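Local coordinates for Di-haem cytochrome c peroxidase family protein (Burkholderia thailandensis, PDB 6V59) that probably acts as a diheme cytochrome c peroxidase, reducing hydrogen peroxide with electrons passed between two covalently bound hemes c, at residues A[82-87]-A[171-176]. The protein carries 1 engineered substitution. Sequence-based numbering, arbitrary orientation.
Sequences PQVASK and RRHFYQ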
ATOM      1  N   PRO A  82      -0.892  11.110  17.590  1.00 15.19           N
ATOM      2  CA  PRO A  82      -0.117  10.756  18.782  1.00 14.96           C
ATOM      3  C   PRO A  82       1.307  10.349  18.441  1.00 17.59           C
ATOM      4  O   PRO A  82       1.564   9.645  17.459  1.00 19.11           O
ATOM      5  CB  PRO A  82      -0.901   9.571  19.366  1.00 14.49           C
ATOM      6  CG  PRO A  82      -1.504   8.906  18.126  1.00 14.48           C
ATOM      7  CD  PRO A  82      -1.803  10.025  17.167  1.00 16.83           C
ATOM      8  N   GLN A  83       2.246  10.794  19.271  1.00 14.07           N
ATOM      9  CA  GLN A  83       3.582  10.221  19.300  1.00 15.42           C
ATOM     10  C   GLN A  83       3.626   9.209  20.437  1.00 18.65           C
ATOM     11  O   GLN A  83       3.303   9.554  21.574  1.00 18.37           O
ATOM     12  CB  GLN A  83       4.652  11.290  19.514  1.00 18.37           C
ATOM     13  CG  GLN A  83       6.048  10.691  19.584  1.00 18.72           C
ATOM     14  CD  GLN A  83       7.135  11.727  19.766  1.00 22.30           C
ATOM     15  OE1 GLN A  83       6.906  12.922  19.584  1.00 24.51           O
ATOM     16  NE2 GLN A  83       8.327  11.270  20.129  1.00 18.52           N
ATOM     17  N   VAL A  84       4.020   7.973  20.136  1.00 16.54           N
ATOM     18  CA  VAL A  84       4.004   6.902  21.123  1.00 16.81           C
ATOM     19  C   VAL A  84       5.428   6.581  21.557  1.00 18.38           C
ATOM     20  O   VAL A  84       6.409   6.893  20.876  1.00 20.86           O
ATOM     21  CB  VAL A  84       3.300   5.626  20.606  1.00 18.79           C
ATOM     22  CG1 VAL A  84       1.829   5.899  20.343  1.00 20.03           C
ATOM     23  CG2 VAL A  84       3.992   5.089  19.368  1.00 20.48           C
ATOM     24  N   ALA A  85       5.529   5.909  22.707  1.00 19.54           N
ATOM     25  CA  ALA A  85       6.819   5.638  23.321  1.00 22.64           C
ATOM     26  C   ALA A  85       7.493   4.392  22.772  1.00 23.18           C
ATOM     27  O   ALA A  85       8.721   4.278  22.877  1.00 28.18           O
ATOM     28  CB  ALA A  85       6.643   5.489  24.833  1.00 28.51           C
ATOM     29  N   SER A  86       6.730   3.455  22.211  1.00 22.87           N
ATOM     30  CA  SER A  86       7.267   2.184  21.758  1.00 25.19           C
ATOM     31  C   SER A  86       6.692   1.843  20.394  1.00 30.64           C
ATOM     32  O   SER A  86       5.617   2.319  20.014  1.00 27.03           O
ATOM     33  CB  SER A  86       6.945   1.055  22.749  1.00 35.10           C
ATOM     34  OG  SER A  86       7.313   1.422  24.065  1.00 42.28           O
ATOM     35  N   LYS A  87       7.418   0.998  19.664  1.00 30.42           N
ATOM     36  CA  LYS A  87       6.935   0.519  18.376  1.00 33.47           C
ATOM     37  C   LYS A  87       5.606  -0.208  18.541  1.00 33.86           C
ATOM     38  O   LYS A  87       5.441  -1.029  19.451  1.00 31.98           O
ATOM     39  CB  LYS A  87       7.950  -0.424  17.730  1.00 41.38           C
ATOM     40  CG  LYS A  87       9.191   0.241  17.159  1.00 41.89           C
ATOM     41  CD  LYS A  87       9.929  -0.706  16.208  1.00 42.10           C
ATOM     42  CE  LYS A  87      11.401  -0.334  16.079  1.00 55.02           C
ATOM     43  NZ  LYS A  87      12.105  -1.147  15.046  1.00 57.60           N
ATOM     44  N   ARG A 171      -3.286   3.033  12.717  1.00 15.72           N
ATOM     45  CA  ARG A 171      -3.601   4.453  12.686  1.00 15.91           C
ATOM     46  C   ARG A 171      -2.311   5.279  12.632  1.00 12.34           C
ATOM     47  O   ARG A 171      -1.239   4.841  13.062  1.00 15.60           O
ATOM     48  CB  ARG A 171      -4.428   4.842  13.919  1.00 17.69           C
ATOM     49  CG  ARG A 171      -5.873   4.308  13.932  1.00 19.90           C
ATOM     50  CD  ARG A 171      -6.690   4.797  15.163  1.00 27.74           C
ATOM     51  NE  ARG A 171      -6.344   6.176  15.506  1.00 31.55           N
ATOM     52  CZ  ARG A 171      -6.003   6.615  16.714  1.00 44.86           C
ATOM     53  NH1 ARG A 171      -5.992   5.804  17.769  1.00 32.88           N
ATOM     54  NH2 ARG A 171      -5.684   7.895  16.870  1.00 44.63           N
ATOM     55  N   ARG A 172      -2.435   6.503  12.119  1.00 13.11           N
ATOM     56  CA  ARG A 172      -1.289   7.400  12.044  1.00 12.59           C
ATOM     57  C   ARG A 172      -0.724   7.667  13.431  1.00 16.78           C
ATOM     58  O   ARG A 172      -1.466   7.954  14.374  1.00 16.56           O
ATOM     59  CB  ARG A 172      -1.689   8.735  11.428  1.00 15.65           C
ATOM     60  CG  ARG A 172      -2.192   8.681  10.009  1.00 13.66           C
ATOM     61  CD  ARG A 172      -2.504  10.096   9.532  1.00 18.46           C
ATOM     62  NE  ARG A 172      -3.657  10.652  10.235  1.00 16.95           N
ATOM     63  CZ  ARG A 172      -4.874  10.759   9.719  1.00 17.04           C
ATOM     64  NH1 ARG A 172      -5.121  10.369   8.470  1.00 16.84           N
ATOM     65  NH2 ARG A 172      -5.855  11.272  10.448  1.00 20.17           N
ATOM     66  N   HIS A 173       0.600   7.615  13.539  1.00 13.93           N
ATOM     67  CA  HIS A 173       1.282   7.945  14.781  1.00 14.42           C
ATOM     68  C   HIS A 173       2.723   8.305  14.451  1.00 17.59           C
ATOM     69  O   HIS A 173       3.211   8.058  13.349  1.00 16.62           O
ATOM     70  CB  HIS A 173       1.210   6.797  15.792  1.00 13.84           C
ATOM     71  CG  HIS A 173       1.841   5.522  15.326  1.00 14.47           C
ATOM     72  ND1 HIS A 173       1.242   4.693  14.403  1.00 13.83           N
ATOM     73  CD2 HIS A 173       3.002   4.920  15.673  1.00 18.01           C
ATOM     74  CE1 HIS A 173       2.009   3.635  14.198  1.00 15.18           C
ATOM     75  NE2 HIS A 173       3.087   3.752  14.954  1.00 14.56           N
ATOM     76  N   PHE A 174       3.393   8.903  15.431  1.00 16.05           N
ATOM     77  CA  PHE A 174       4.816   9.196  15.355  1.00 17.59           C
ATOM     78  C   PHE A 174       5.546   8.331  16.376  1.00 18.42           C
ATOM     79  O   PHE A 174       4.980   7.946  17.406  1.00 16.84           O
ATOM     80  CB  PHE A 174       5.101  10.681  15.625  1.00 16.48           C
ATOM     81  CG  PHE A 174       4.948  11.574  14.418  1.00 14.69           C
ATOM     82  CD1 PHE A 174       3.710  12.105  14.075  1.00 17.67           C
ATOM     83  CD2 PHE A 174       6.041  11.885  13.632  1.00 17.36           C
ATOM     84  CE1 PHE A 174       3.575  12.928  12.976  1.00 17.71           C
ATOM     85  CE2 PHE A 174       5.904  12.710  12.521  1.00 17.67           C
ATOM     86  CZ  PHE A 174       4.666  13.225  12.201  1.00 18.91           C
ATOM     87  N   TYR A 175       6.804   8.011  16.073  1.00 14.74           N
ATOM     88  CA  TYR A 175       7.653   7.248  16.982  1.00 17.37           C
ATOM     89  C   TYR A 175       9.104   7.613  16.716  1.00 21.55           C
ATOM     90  O   TYR A 175       9.532   7.667  15.558  1.00 19.71           O
ATOM     91  CB  TYR A 175       7.458   5.739  16.814  1.00 16.67           C
ATOM     92  CG  TYR A 175       8.525   4.891  17.489  1.00 20.63           C
ATOM     93  CD1 TYR A 175       8.613   4.818  18.875  1.00 23.80           C
ATOM     94  CD2 TYR A 175       9.434   4.154  16.736  1.00 25.16           C
ATOM     95  CE1 TYR A 175       9.582   4.046  19.487  1.00 22.13           C
ATOM     96  CE2 TYR A 175      10.406   3.376  17.341  1.00 29.49           C
ATOM     97  CZ  TYR A 175      10.475   3.323  18.717  1.00 29.53           C
ATOM     98  OH  TYR A 175      11.444   2.549  19.327  1.00 31.24           O
ATOM     99  N   GLN A 176       9.854   7.858  17.784  1.00 18.09           N
ATOM    100  CA  GLN A 176      11.263   8.226  17.692  1.00 19.73           C
ATOM    101  C   GLN A 176      12.089   7.074  18.245  1.00 24.13           C
ATOM    102  O   GLN A 176      12.077   6.822  19.455  1.00 23.79           O
ATOM    103  CB  GLN A 176      11.536   9.525  18.446  1.00 25.65           C
ATOM    104  CG  GLN A 176      12.985   9.984  18.393  1.00 24.08           C
ATOM    105  CD  GLN A 176      13.167  11.391  18.929  1.00 31.91           C
ATOM    106  OE1 GLN A 176      12.198  12.120  19.134  1.00 34.48           O
ATOM    107  NE2 GLN A 176      14.415  11.778  19.163  1.00 44.82           N
TER
HETATM  108  O   HOH W   1       8.639   8.276  20.458  1.00 19.93           O
HETATM  109  O   HOH W   2       9.969   0.206  21.102  1.00 40.25           O
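With chi1 at 167°, Tyr175 swings its CG opposite the backbone N and carries the phenol ring alongside the 85-87 segment, where Lys87, its own CG placed anti to its carbonyl carbon, meets the ring: Lys87 CG lies 3.4 Å from Tyr175 CE2. The contact is the parallel pairing of strands 81-84 and 173-175 within a mixed five-stranded sheet, the one parallel junction among antiparallel neighbours; strand 71-77 flanks the first and strand 184-186 the second. Two nearly straight backbone bonds join them: Phe174 N to Pro82 O (2.8 Å) and Val84 N to Phe174 O (2.9 Å), so Phe174 bonds to residues on both sides of Gln83. On one face of the sheet Gln83 CB packs on Phe174 CB, while the phenyl ring leads away to meet Trp357 edge-to-face. On the other, Val84 CG2 lies 3.8 Å from CD2 of the His173 imidazole. ND1 of that ring donates in the ring plane to Arg171 O, which holds the imidazole's orientation; NE2 bonds a glycerol probably left from crystallisation. Around Tyr175, the carbonyl oxygens of Val84 and Ala85 lie at the ring edge, and Lys87 N sits over one face, offset toward the rim. Where the strands part, a water takes N-H bonds from Gln83 NE2 and Gln176 N and donates to Val84 O at 2.7 Å.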